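Glutamine aminotransferase class-II domain protein (Ruegeria pomeroyi, PDB 3MDN) probably acts as a class-II glutamine amidotransferase domain of the N-terminal-nucleophile fold, freeing ammonia from glutamine for transfer to an acceptor that is not established. Local coordinates at residues H102-R107 with D144-F149; F111-Q116 with M185-A190; R167-L172 with R255-A260; T181-R186 with S203-A208; A199-S204 with L239-M244. One frame throughout, in Å; residues are numbered along the deposited sequence.

Contact 1: H102-R107 with D144-F149; sequences HPFAAR and DSEVLF
Phe104 and Glu146 meet because their first torsions turn them to one another: CG of Phe104 stands opposite its own carbonyl carbon (chi1 -59°), while Glu146 sets CG opposite its backbone N (chi1 -172°) and runs on extended. The ring of Phe104 thereby receives CB of Glu146 on one face, a CH-pi contact 3.8 Å from CB to the ring centroid and 20° off the normal. CG and the carboxylate continue over the CD1–CE1 side of that ring, the carboxylate plane 27° from the ring plane. The opposite face of Phe104 is turned to CA of His102 in its own segment, and Ser145 CB approaches Phe104 CE2 to 3.7 Å. Phe104 CB rests 3.7 Å from Phe149 CD2, and farther along strand 104-106 the edge of the Phe149 ring reaches the backbone at Ala105 and Ala106. With a leucine in place of Phe104, Glu146 CB would probably lose the flat face it packs on and a gap would open between it, Ser145 CB and His102. At the other end His102 NE2 lies 2.8 Å from Ser145 OG, although the position of that hydroxyl is doubtful. The chemistry implies a division of labour: the methylenes of Glu146 serve the buried aromatic layer, and its carboxylate, hydrogen-bonded to the backbone N of Lys140 and Gly141, is probably balanced by its salt bridge to Arg139.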
# COMPACT_ATOMS: atom_id res chain seq x y z
N HIS D 102 8.14 8.81 -10.64
CA HIS D 102 8.54 10.22 -10.72
C HIS D 102 7.50 11.00 -9.92
O HIS D 102 6.49 10.43 -9.51
CB HIS D 102 8.54 10.71 -12.14
CG HIS D 102 9.35 9.89 -13.10
ND1 HIS D 102 9.27 8.50 -13.16
CD2 HIS D 102 10.21 10.26 -14.07
CE1 HIS D 102 10.06 8.06 -14.12
NE2 HIS D 102 10.62 9.11 -14.70
N PRO D 103 7.77 12.26 -9.60
CA PRO D 103 9.02 12.96 -9.75
C PRO D 103 10.08 12.43 -8.79
O PRO D 103 9.77 11.63 -7.90
CB PRO D 103 8.66 14.40 -9.37
CG PRO D 103 7.17 14.46 -9.43
CD PRO D 103 6.74 13.12 -8.99
N PHE D 104 11.32 12.83 -9.06
CA PHE D 104 12.47 12.67 -8.19
C PHE D 104 12.83 14.05 -7.62
O PHE D 104 12.47 15.08 -8.17
CB PHE D 104 13.65 12.08 -8.99
CG PHE D 104 13.34 10.72 -9.61
CD1 PHE D 104 13.41 9.56 -8.84
CD2 PHE D 104 12.93 10.62 -10.95
CE1 PHE D 104 13.11 8.31 -9.39
CE2 PHE D 104 12.64 9.38 -11.51
CZ PHE D 104 12.73 8.22 -10.72
N ALA D 105 13.47 14.08 -6.46
CA ALA D 105 13.78 15.37 -5.84
C ALA D 105 15.08 15.21 -5.10
O ALA D 105 15.34 14.16 -4.52
CB ALA D 105 12.66 15.78 -4.85
N ALA D 106 15.89 16.26 -5.12
CA ALA D 106 17.10 16.28 -4.31
C ALA D 106 17.42 17.76 -4.11
O ALA D 106 17.42 18.52 -5.07
CB ALA D 106 18.24 15.55 -5.02
N ARG D 107 17.64 18.15 -2.85
CA ARG D 107 17.83 19.55 -2.50
C ARG D 107 16.65 20.42 -2.95
O ARG D 107 15.51 20.08 -2.67
CB ARG D 107 19.14 20.06 -3.11
CG ARG D 107 20.33 19.31 -2.56
CD ARG D 107 21.60 19.69 -3.26
NE ARG D 107 22.68 18.86 -2.75
CZ ARG D 107 23.95 18.98 -3.09
NH1 ARG D 107 24.31 19.92 -3.97
NH2 ARG D 107 24.86 18.16 -2.56
N ASP D 144 16.30 4.59 -15.34
CA ASP D 144 17.08 5.50 -16.18
C ASP D 144 16.72 6.94 -15.94
O ASP D 144 17.58 7.80 -15.99
CB ASP D 144 16.95 5.16 -17.66
CG ASP D 144 15.49 5.03 -18.12
OD1 ASP D 144 14.55 5.50 -17.44
OD2 ASP D 144 15.27 4.45 -19.21
N SER D 145 15.45 7.20 -15.65
CA SER D 145 15.01 8.55 -15.33
C SER D 145 15.78 9.13 -14.16
O SER D 145 16.16 10.30 -14.19
CB SER D 145 13.52 8.55 -14.99
OG SER D 145 12.78 8.05 -16.09
N GLU D 146 15.98 8.32 -13.12
CA GLU D 146 16.63 8.78 -11.89
C GLU D 146 18.10 9.05 -12.15
O GLU D 146 18.64 10.04 -11.71
CB GLU D 146 16.41 7.80 -10.75
CG GLU D 146 16.91 8.34 -9.41
CD GLU D 146 16.75 7.39 -8.26
OE1 GLU D 146 16.88 6.14 -8.45
OE2 GLU D 146 16.55 7.90 -7.12
N VAL D 147 18.74 8.17 -12.92
CA VAL D 147 20.08 8.46 -13.42
C VAL D 147 20.18 9.79 -14.18
O VAL D 147 21.04 10.61 -13.86
CB VAL D 147 20.61 7.33 -14.35
CG1 VAL D 147 22.10 7.59 -14.69
CG2 VAL D 147 20.51 6.02 -13.63
N LEU D 148 19.31 10.02 -15.15
CA LEU D 148 19.37 11.23 -15.92
C LEU D 148 19.37 12.46 -14.97
O LEU D 148 20.12 13.42 -15.16
CB LEU D 148 18.17 11.30 -16.87
CG LEU D 148 18.25 11.77 -18.34
CD1 LEU D 148 16.95 12.44 -18.71
CD2 LEU D 148 19.44 12.70 -18.65
N PHE D 149 18.51 12.42 -13.97
CA PHE D 149 18.39 13.54 -13.02
C PHE D 149 19.67 13.71 -12.22
O PHE D 149 20.20 14.80 -12.10
CB PHE D 149 17.22 13.29 -12.07
CG PHE D 149 17.08 14.33 -10.97
CD1 PHE D 149 17.18 15.69 -11.22
CD2 PHE D 149 16.74 13.91 -9.68
CE1 PHE D 149 16.97 16.63 -10.19
CE2 PHE D 149 16.56 14.84 -8.64
CZ PHE D 149 16.67 16.19 -8.90

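Contact 2: F111-Q116 with M185-A190; sequences FMHNGQ and MRLSAA
Met112 and Ala190, like Asn114 with Ser188 and Gln116 with Arg186, form hydrogen-bonded pairs of an antiparallel match whose short axes run at 148° and approach to 4.6 Å. The middle pair has Asn114 N to Ser188 O at 2.8 Å and an N-H...O angle of 173°. On the face carrying Met112, Asn114, Ser188 and Ala190, the selenomethionine at Met112 extends fully beyond CG and brings its CE to 4.0 Å from Ala190 CB. Beside it, Ser188 OG lies 3.1 Å from Asn114 CB; that hydroxyl is hydrogen-bonded to Trp6 NE1, which ties it to strand 6-10. These two strands lie in one of the two antiparallel sheets of the alpha-beta-beta-alpha sandwich expected of an N-terminal-nucleophile amidotransferase, and the face bearing Trp6's partners looks toward the other sheet. The Asn114 side chain also touches Cys4, probably the nucleophile as in relatives, where an Asn-Gly pair like Asn114-Gly115 contributes to the oxyanion hole. The reverse face, with Phe111, His113 and Ala189, is turned to the helices. There Phe111 CZ stands 4.0 Å from Ala189 CB, and the Phe111 ring also meets that of Phe149, their planes about 15° apart. The Leu187 and His113 side chains cross at about a right angle. At Gly115 the chain turns a corner: its CA comes 3.3 Å from Arg186 O, where a CB would clash with that oxygen, and its backbone angles would also press a CB into the preceding carbonyl.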
# COMPACT_ATOMS: atom_id res chain seq x y z
N PHE D 111 12.18 16.70 -10.64
CA PHE D 111 12.44 16.28 -12.01
C PHE D 111 11.56 15.09 -12.36
O PHE D 111 11.36 14.21 -11.55
CB PHE D 111 13.93 15.89 -12.08
CG PHE D 111 14.40 15.45 -13.44
CD1 PHE D 111 14.24 14.13 -13.85
CD2 PHE D 111 15.04 16.34 -14.29
CE1 PHE D 111 14.69 13.72 -15.09
CE2 PHE D 111 15.50 15.95 -15.53
CZ PHE D 111 15.32 14.63 -15.94
N MSE D 112 11.02 15.09 -13.56
CA MSE D 112 10.31 13.93 -14.10
C MSE D 112 10.54 13.80 -15.61
O MSE D 112 10.84 14.79 -16.29
CB MSE D 112 8.82 13.97 -13.76
CG MSE D 112 8.09 15.17 -14.24
SE MSE D 112 6.22 15.05 -13.67
CE MSE D 112 5.70 16.79 -14.46
N HIS D 113 10.42 12.58 -16.11
CA HIS D 113 10.90 12.23 -17.42
C HIS D 113 9.95 11.18 -17.99
O HIS D 113 9.55 10.25 -17.31
CB HIS D 113 12.35 11.70 -17.31
CG HIS D 113 12.77 10.78 -18.43
ND1 HIS D 113 13.04 11.23 -19.70
CD2 HIS D 113 12.99 9.45 -18.44
CE1 HIS D 113 13.40 10.21 -20.46
NE2 HIS D 113 13.38 9.11 -19.72
N ASN D 114 9.59 11.38 -19.24
CA ASN D 114 8.84 10.46 -20.06
C ASN D 114 9.82 10.03 -21.19
O ASN D 114 10.46 10.89 -21.83
CB ASN D 114 7.63 11.25 -20.64
CG ASN D 114 6.54 10.36 -21.17
OD1 ASN D 114 5.48 10.86 -21.57
ND2 ASN D 114 6.77 9.06 -21.18
N GLY D 115 9.95 8.72 -21.38
CA GLY D 115 10.72 8.14 -22.49
C GLY D 115 11.63 7.01 -21.99
O GLY D 115 11.31 6.32 -21.03
N GLN D 116 12.78 6.84 -22.63
CA GLN D 116 13.66 5.75 -22.30
C GLN D 116 15.06 5.99 -22.83
O GLN D 116 15.25 6.74 -23.79
CB GLN D 116 13.14 4.46 -22.94
CG GLN D 116 13.10 4.51 -24.48
CD GLN D 116 12.84 3.13 -25.10
OE1 GLN D 116 13.70 2.24 -25.05
NE2 GLN D 116 11.66 2.96 -25.67
N MSE D 185 17.93 7.49 -27.19
CA MSE D 185 17.47 8.47 -26.23
C MSE D 185 16.13 9.02 -26.67
O MSE D 185 16.04 9.62 -27.74
CB MSE D 185 18.47 9.62 -26.10
CG MSE D 185 17.93 10.78 -25.22
SE MSE D 185 17.78 10.23 -23.31
CE MSE D 185 19.65 9.77 -23.01
N ARG D 186 15.08 8.79 -25.88
CA ARG D 186 13.79 9.45 -26.10
C ARG D 186 13.47 10.21 -24.83
O ARG D 186 13.45 9.61 -23.75
CB ARG D 186 12.69 8.43 -26.37
CG ARG D 186 12.90 7.58 -27.61
CD ARG D 186 11.90 7.95 -28.67
NE ARG D 186 12.09 7.28 -29.96
CZ ARG D 186 11.35 6.26 -30.40
NH1 ARG D 186 10.36 5.77 -29.64
NH2 ARG D 186 11.58 5.74 -31.61
N LEU D 187 13.21 11.51 -24.94
CA LEU D 187 13.15 12.32 -23.74
C LEU D 187 12.15 13.48 -23.80
O LEU D 187 12.24 14.33 -24.66
CB LEU D 187 14.54 12.91 -23.44
CG LEU D 187 14.50 13.88 -22.24
CD1 LEU D 187 15.55 13.50 -21.24
CD2 LEU D 187 14.71 15.32 -22.66
N SER D 188 11.22 13.51 -22.86
CA SER D 188 10.53 14.72 -22.55
C SER D 188 10.67 14.76 -21.05
O SER D 188 10.54 13.73 -20.36
CB SER D 188 9.06 14.65 -22.97
OG SER D 188 8.35 14.03 -21.92
N ALA D 189 11.04 15.92 -20.51
CA ALA D 189 11.26 16.03 -19.07
C ALA D 189 10.75 17.39 -18.61
O ALA D 189 10.78 18.36 -19.39
CB ALA D 189 12.74 15.93 -18.76
N ALA D 190 10.29 17.45 -17.36
CA ALA D 190 9.98 18.72 -16.68
C ALA D 190 10.75 18.75 -15.39
O ALA D 190 10.97 17.70 -14.76
CB ALA D 190 8.48 18.87 -16.40

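Contact 3: R167-L172 with R255-A260; sequences RAIARL and RDFAPA
Ile169 and Ala170 of helix 161-179 present the ridge and the shallow place against which the segment after strand 251-256 is laid. Ile169 is the bump with two branches. Its CD1 lies in the plane of the Phe257 ring, at the edge, 3.7 Å from CZ, while CG2 goes to the proline, 4.0 Å from Pro259 CG. CG1 is placed opposite the carbonyl carbon (chi1 -76°) and CG2 opposite the backbone N, which splits the two branches between the two partners. The small Ala170 makes the hollow: Pro259 CB sits 3.9 Å from Ala170 N, close above the helix backbone, and Ala170 CB lies 3.7 Å from Ala260 O. Ala260 then fills the next dip, its CB 3.5 Å from CG of Arg167. Only the aliphatic part of Arg167 takes part, for its guanidinium is held by salt bridges to Glu155 and Asp160. No hydrogen bond joins the two segments, whose fit is one of apolar shape, though the Ala260 backbone is hydrogen-bonded to Ala166, just before Arg167. Around it, Tyr202 of strand 197-203 touches Ile169, Phe257 and Pro259, Leu148 of helix 144-154 packs on Ile169 and Ala168, and His162, earlier on helix 161-179, meets the Phe257 ring edge-to-face.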
# COMPACT_ATOMS: atom_id res chain seq x y z
N ARG D 167 24.59 17.87 -21.21
CA ARG D 167 25.73 16.96 -20.96
C ARG D 167 25.32 15.56 -20.42
O ARG D 167 25.88 14.51 -20.83
CB ARG D 167 26.76 17.63 -20.05
CG ARG D 167 27.62 18.73 -20.74
CD ARG D 167 28.74 19.28 -19.80
NE ARG D 167 28.18 19.92 -18.61
CZ ARG D 167 27.78 21.18 -18.56
NH1 ARG D 167 27.27 21.69 -17.45
NH2 ARG D 167 27.90 21.95 -19.62
N ALA D 168 24.37 15.53 -19.50
CA ALA D 168 23.88 14.26 -18.96
C ALA D 168 23.27 13.40 -20.08
O ALA D 168 23.51 12.19 -20.17
CB ALA D 168 22.85 14.53 -17.89
N ILE D 169 22.51 14.05 -20.96
CA ILE D 169 21.91 13.32 -22.08
C ILE D 169 22.95 12.76 -23.06
O ILE D 169 22.88 11.58 -23.46
CB ILE D 169 20.87 14.22 -22.79
CG1 ILE D 169 19.59 14.26 -21.94
CG2 ILE D 169 20.57 13.73 -24.21
CD1 ILE D 169 18.65 15.34 -22.40
N ALA D 170 23.93 13.59 -23.44
CA ALA D 170 25.05 13.14 -24.29
C ALA D 170 25.71 11.89 -23.71
O ALA D 170 25.94 10.89 -24.42
CB ALA D 170 26.11 14.26 -24.46
N ARG D 171 26.02 11.94 -22.43
CA ARG D 171 26.66 10.82 -21.75
C ARG D 171 25.81 9.54 -21.81
O ARG D 171 26.31 8.46 -22.15
CB ARG D 171 26.95 11.21 -20.31
CG ARG D 171 28.35 11.72 -20.12
CD ARG D 171 29.28 10.52 -19.74
NE ARG D 171 29.73 10.54 -18.35
CZ ARG D 171 29.57 11.57 -17.52
NH1 ARG D 171 28.97 12.67 -17.95
NH2 ARG D 171 30.02 11.50 -16.28
N LEU D 172 24.52 9.65 -21.50
CA LEU D 172 23.69 8.44 -21.51
C LEU D 172 23.43 7.93 -22.92
O LEU D 172 23.35 6.71 -23.14
CB LEU D 172 22.37 8.68 -20.78
CG LEU D 172 22.38 8.60 -19.26
CD1 LEU D 172 21.04 9.03 -18.69
CD2 LEU D 172 22.73 7.21 -18.79
N ARG D 255 14.31 27.92 -26.47
CA ARG D 255 15.74 27.98 -26.75
C ARG D 255 16.09 26.65 -27.41
O ARG D 255 15.48 25.62 -27.08
CB ARG D 255 16.43 28.04 -25.40
CG ARG D 255 17.49 29.05 -25.20
CD ARG D 255 17.97 28.91 -23.74
NE ARG D 255 19.39 28.59 -23.72
CZ ARG D 255 20.17 28.58 -22.63
NH1 ARG D 255 19.68 28.88 -21.43
NH2 ARG D 255 21.45 28.29 -22.77
N ASP D 256 17.07 26.63 -28.31
CA ASP D 256 17.51 25.38 -28.95
C ASP D 256 18.15 24.48 -27.91
O ASP D 256 18.73 24.95 -26.93
CB ASP D 256 18.50 25.61 -30.13
CG ASP D 256 17.83 26.19 -31.40
OD1 ASP D 256 16.60 26.01 -31.61
OD2 ASP D 256 18.55 26.84 -32.20
N PHE D 257 18.02 23.18 -28.11
CA PHE D 257 18.52 22.22 -27.13
C PHE D 257 18.98 20.96 -27.85
O PHE D 257 18.19 20.28 -28.49
CB PHE D 257 17.43 21.89 -26.09
CG PHE D 257 17.86 20.85 -25.07
CD1 PHE D 257 18.68 21.20 -24.00
CD2 PHE D 257 17.48 19.51 -25.21
CE1 PHE D 257 19.08 20.26 -23.05
CE2 PHE D 257 17.89 18.55 -24.27
CZ PHE D 257 18.70 18.93 -23.18
N ALA D 258 20.26 20.66 -27.75
CA ALA D 258 20.76 19.41 -28.31
C ALA D 258 21.79 18.86 -27.33
O ALA D 258 22.40 19.65 -26.62
CB ALA D 258 21.38 19.67 -29.70
N PRO D 259 21.99 17.53 -27.29
CA PRO D 259 23.01 16.96 -26.39
C PRO D 259 24.37 17.63 -26.62
O PRO D 259 24.69 18.00 -27.75
CB PRO D 259 23.09 15.48 -26.80
CG PRO D 259 21.90 15.21 -27.64
CD PRO D 259 21.50 16.53 -28.26
N ALA D 260 25.14 17.79 -25.56
CA ALA D 260 26.41 18.53 -25.60
C ALA D 260 27.40 17.94 -26.60
O ALA D 260 27.42 16.72 -26.82
CB ALA D 260 27.04 18.59 -24.20

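Contact 4: T181-R186 with S203-A208; sequences TTPHMR and SSDHIA
Arg186 and Ser203 form a non-hydrogen-bonded antiparallel pair near the start of strand 185-192 and the end of strand 197-203, and the loop beyond Ser203 folds back over Arg186 through an Asx turn at Asp205. In that turn Asp205 OD2 accepts from Ile207 N, which comes from above the carboxylate plane. Arg186 grips the same carboxylate side-on with two nitrogens, NE to OD2 at 2.8 Å and NH2 to OD1 at 2.5 Å, one to each oxygen and both on the syn side. The guanidinium and carboxylate planes are 38° apart, so the pairing is twisted rather than flat. A bend at chi2 (-110°) swings the arginine chain toward the loop. Its guanidinium is also sandwiched: Ile207 CB lies over the centre of one face, 3.6 Å from CZ, and the Pro183 ring, which follows a cis peptide bond, lies over the opposite face. The salt bridge and the two apolar covers together restrict how this group can turn. Alongside, Ser204 N donates to Met185 O at 2.8 Å, and Met185 N donates to Ser204 OG at 3.0 Å, the hydroxyl lying between the backbone N and the carbonyl carbon of its own residue (chi1 54°). A water is bound to the same OG, 2.8 Å away, and accepts from His184 N. This is a surface contact: helix 161-179 lies against it, touching Met185 through Leu172 and Glu173 and holding His184 ND1 by Ser176, while Gly118 pairs with the backbone of His184.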
# COMPACT_ATOMS: atom_id res chain seq x y z
N THR D 181 20.58 -0.30 -27.19
CA THR D 181 19.90 -0.51 -28.45
C THR D 181 19.16 0.75 -28.82
O THR D 181 19.21 1.74 -28.08
CB THR D 181 18.85 -1.65 -28.39
OG1 THR D 181 17.83 -1.30 -27.44
CG2 THR D 181 19.45 -2.94 -27.96
N THR D 182 18.48 0.68 -29.95
CA THR D 182 17.57 1.70 -30.46
C THR D 182 16.27 1.63 -29.70
O THR D 182 15.86 0.53 -29.30
CB THR D 182 17.24 1.37 -31.93
OG1 THR D 182 18.37 1.69 -32.72
CG2 THR D 182 16.07 2.19 -32.42
N PRO D 183 15.62 2.78 -29.48
CA PRO D 183 16.14 4.14 -29.65
C PRO D 183 17.05 4.53 -28.51
O PRO D 183 16.74 4.26 -27.37
CB PRO D 183 14.87 5.02 -29.61
CG PRO D 183 13.83 4.18 -29.02
CD PRO D 183 14.15 2.76 -29.40
N HIS D 184 18.14 5.21 -28.82
CA HIS D 184 19.16 5.48 -27.83
C HIS D 184 18.69 6.48 -26.78
O HIS D 184 18.99 6.31 -25.62
CB HIS D 184 20.48 5.87 -28.50
CG HIS D 184 21.02 4.80 -29.39
ND1 HIS D 184 21.41 3.56 -28.92
CD2 HIS D 184 21.21 4.77 -30.74
CE1 HIS D 184 21.80 2.81 -29.94
NE2 HIS D 184 21.70 3.52 -31.04
N MSE D 185 17.93 7.49 -27.19
CA MSE D 185 17.47 8.47 -26.23
C MSE D 185 16.13 9.02 -26.67
O MSE D 185 16.04 9.62 -27.74
CB MSE D 185 18.47 9.62 -26.10
CG MSE D 185 17.93 10.78 -25.22
SE MSE D 185 17.78 10.23 -23.31
CE MSE D 185 19.65 9.77 -23.01
N ARG D 186 15.08 8.79 -25.88
CA ARG D 186 13.79 9.45 -26.10
C ARG D 186 13.47 10.21 -24.83
O ARG D 186 13.45 9.61 -23.75
CB ARG D 186 12.69 8.43 -26.37
CG ARG D 186 12.90 7.58 -27.61
CD ARG D 186 11.90 7.95 -28.67
NE ARG D 186 12.09 7.28 -29.96
CZ ARG D 186 11.35 6.26 -30.40
NH1 ARG D 186 10.36 5.77 -29.64
NH2 ARG D 186 11.58 5.74 -31.61
N SER D 203 15.10 13.69 -28.92
CA SER D 203 15.18 12.26 -29.28
C SER D 203 16.39 12.00 -30.18
O SER D 203 16.75 12.85 -31.01
CB SER D 203 13.91 11.81 -30.01
OG SER D 203 14.01 10.43 -30.40
N SER D 204 16.97 10.82 -30.08
CA SER D 204 18.01 10.44 -31.04
C SER D 204 17.43 10.02 -32.39
O SER D 204 18.19 9.78 -33.33
CB SER D 204 18.85 9.30 -30.48
OG SER D 204 17.99 8.24 -30.10
N ASP D 205 16.10 9.89 -32.49
CA ASP D 205 15.45 9.56 -33.78
C ASP D 205 14.32 10.54 -34.08
O ASP D 205 14.30 11.63 -33.52
CB ASP D 205 15.05 8.06 -33.91
CG ASP D 205 13.99 7.59 -32.86
OD1 ASP D 205 13.76 6.36 -32.76
OD2 ASP D 205 13.36 8.41 -32.15
N HIS D 206 13.38 10.16 -34.95
CA HIS D 206 12.26 11.03 -35.34
C HIS D 206 11.07 11.05 -34.38
O HIS D 206 10.17 11.87 -34.55
CB HIS D 206 11.74 10.65 -36.73
CG HIS D 206 11.37 9.20 -36.85
ND1 HIS D 206 12.25 8.18 -36.54
CD2 HIS D 206 10.22 8.60 -37.25
CE1 HIS D 206 11.66 7.02 -36.74
NE2 HIS D 206 10.43 7.24 -37.17
N ILE D 207 11.04 10.17 -33.39
CA ILE D 207 9.93 10.12 -32.41
C ILE D 207 10.39 10.68 -31.06
O ILE D 207 11.42 10.25 -30.53
CB ILE D 207 9.42 8.67 -32.20
CG1 ILE D 207 8.75 8.11 -33.47
CG2 ILE D 207 8.46 8.59 -31.00
CD1 ILE D 207 8.43 6.61 -33.40
N ALA D 208 9.63 11.62 -30.50
CA ALA D 208 9.94 12.23 -29.20
C ALA D 208 8.65 12.36 -28.42
O ALA D 208 7.69 12.86 -28.96
CB ALA D 208 10.54 13.59 -29.42
O HOH W 1 18.11 6.09 -31.95

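Contact 5: A199-S204 with L239-M244; sequences AARYSS and LRPGRM
Arg201 and Pro241 lie side by side and point the same way, the arginine drawn out straight from CG to NE so that it runs along the loop 239-242. Pro241 CD stands over one face of the guanidinium, toward its rim, 3.8 Å from Arg201 NH1. At the edge of the same group, Leu239 O takes a hydrogen bond from NH1 at 2.8 Å and 163°, in the guanidinium plane though tilted from the carbonyl plane. Glu238 adds a salt bridge to NH1, and NH2 reaches Ala208 O. The backbone beneath is a G1 beta bulge between strands 197-203 and 243-248: Gly242 and Arg243 both face Arg201, whose O accepts from Gly242 N at 2.8 Å and weakly from Arg243 N. Gly242 has backbone angles at which a CB would collide with the Pro241 carbonyl. A methionine at Arg201 would probably leave Leu239 O and Ala208 O without these donors and Glu238 without its charge mate. On the other face of the strands, the selenomethionine at Met244 bends at chi3 (-57°) and brings CE to 3.6 Å from Ala200 CB, on the side where Leu165 of helix 161-179 touches both residues.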
# COMPACT_ATOMS: atom_id res chain seq x y z
N ALA D 199 11.29 22.68 -19.15
CA ALA D 199 10.92 21.45 -19.79
C ALA D 199 11.75 21.31 -21.04
O ALA D 199 12.08 22.29 -21.68
CB ALA D 199 9.42 21.44 -20.14
N ALA D 200 12.11 20.09 -21.38
CA ALA D 200 12.92 19.87 -22.58
C ALA D 200 12.35 18.67 -23.31
O ALA D 200 11.69 17.84 -22.73
CB ALA D 200 14.39 19.63 -22.20
N ARG D 201 12.58 18.64 -24.61
CA ARG D 201 12.14 17.54 -25.47
C ARG D 201 13.24 17.26 -26.45
O ARG D 201 13.74 18.19 -27.11
CB ARG D 201 10.83 17.89 -26.19
CG ARG D 201 10.27 16.79 -27.09
CD ARG D 201 9.01 17.28 -27.82
NE ARG D 201 8.35 16.25 -28.60
CZ ARG D 201 7.42 16.49 -29.53
NH1 ARG D 201 7.07 17.74 -29.80
NH2 ARG D 201 6.86 15.48 -30.19
N TYR D 202 13.64 15.99 -26.53
CA TYR D 202 14.73 15.58 -27.41
C TYR D 202 14.64 14.08 -27.74
O TYR D 202 14.17 13.29 -26.94
CB TYR D 202 16.08 15.89 -26.74
CG TYR D 202 17.23 15.21 -27.44
CD1 TYR D 202 17.73 15.70 -28.65
CD2 TYR D 202 17.74 14.02 -26.95
CE1 TYR D 202 18.75 15.04 -29.33
CE2 TYR D 202 18.77 13.35 -27.60
CZ TYR D 202 19.27 13.88 -28.80
OH TYR D 202 20.30 13.21 -29.45
N SER D 203 15.10 13.69 -28.92
CA SER D 203 15.18 12.26 -29.28
C SER D 203 16.39 12.00 -30.18
O SER D 203 16.75 12.85 -31.01
CB SER D 203 13.91 11.81 -30.01
OG SER D 203 14.01 10.43 -30.40
N SER D 204 16.97 10.82 -30.08
CA SER D 204 18.01 10.44 -31.04
C SER D 204 17.43 10.02 -32.39
O SER D 204 18.19 9.78 -33.33
CB SER D 204 18.85 9.30 -30.48
OG SER D 204 17.99 8.24 -30.10
N LEU D 239 5.88 22.16 -27.92
CA LEU D 239 7.31 22.39 -27.82
C LEU D 239 7.95 21.39 -28.77
O LEU D 239 7.86 20.19 -28.58
CB LEU D 239 7.81 22.19 -26.36
CG LEU D 239 9.31 22.32 -26.06
CD1 LEU D 239 9.83 23.74 -26.23
CD2 LEU D 239 9.63 21.83 -24.63
N ARG D 240 8.58 21.89 -29.84
CA ARG D 240 9.20 21.00 -30.82
C ARG D 240 10.39 20.21 -30.25
O ARG D 240 11.04 20.66 -29.29
CB ARG D 240 9.59 21.80 -32.07
CG ARG D 240 8.37 22.40 -32.77
CD ARG D 240 8.69 23.14 -34.09
NE ARG D 240 9.93 23.94 -34.04
CZ ARG D 240 10.09 25.06 -33.31
NH1 ARG D 240 9.10 25.54 -32.56
NH2 ARG D 240 11.26 25.69 -33.35
N PRO D 241 10.67 19.02 -30.82
CA PRO D 241 11.86 18.26 -30.42
C PRO D 241 13.11 19.12 -30.63
O PRO D 241 13.12 19.93 -31.54
CB PRO D 241 11.90 17.07 -31.41
CG PRO D 241 10.61 17.09 -32.13
CD PRO D 241 10.01 18.47 -32.02
N GLY D 242 14.14 18.97 -29.80
CA GLY D 242 15.36 19.79 -29.96
C GLY D 242 15.22 21.18 -29.34
O GLY D 242 15.91 22.12 -29.75
N ARG D 243 14.34 21.31 -28.35
CA ARG D 243 13.97 22.61 -27.76
C ARG D 243 13.85 22.52 -26.23
O ARG D 243 13.50 21.48 -25.71
CB ARG D 243 12.61 23.12 -28.31
CG ARG D 243 12.56 23.37 -29.80
CD ARG D 243 13.42 24.59 -30.20
NE ARG D 243 12.65 25.82 -30.08
CZ ARG D 243 13.12 27.03 -30.36
NH1 ARG D 243 14.36 27.19 -30.75
NH2 ARG D 243 12.33 28.08 -30.24
N MSE D 244 14.12 23.64 -25.55
CA MSE D 244 13.95 23.75 -24.09
C MSE D 244 13.12 24.98 -23.74
O MSE D 244 13.36 26.08 -24.25
CB MSE D 244 15.30 23.80 -23.35
CG MSE D 244 15.16 24.07 -21.83
SE MSE D 244 16.81 23.72 -20.79
CE MSE D 244 17.00 21.89 -21.31

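Overall arrangement
Contacts 1, 2 and 5 follow one antiparallel sheet in order, from strand 104-106 through 109-114, 185-192 and 197-203 to 243-248. Contacts 1 and 2 have centres 10 Å apart and meet at Phe104 N to Phe111 O, 2.8 Å, a probable backbone hydrogen bond; contacts 2 and 5 are likewise 10 Å apart, linked by Leu187 N to Tyr202 O at 2.9 Å. Contact 4 shares Met185 and Arg186 with contact 2 and Ser203 and Ser204 with contact 5. Contact 3 fastens helix 161-179 to the segment after strand 251-256, and Asp256 OD1 bridges to Arg243 NH1 of contact 5 at 2.7 Å. The probable active site lies by contact 2, where Asn114 touches Cys4, probably the family's nucleophile.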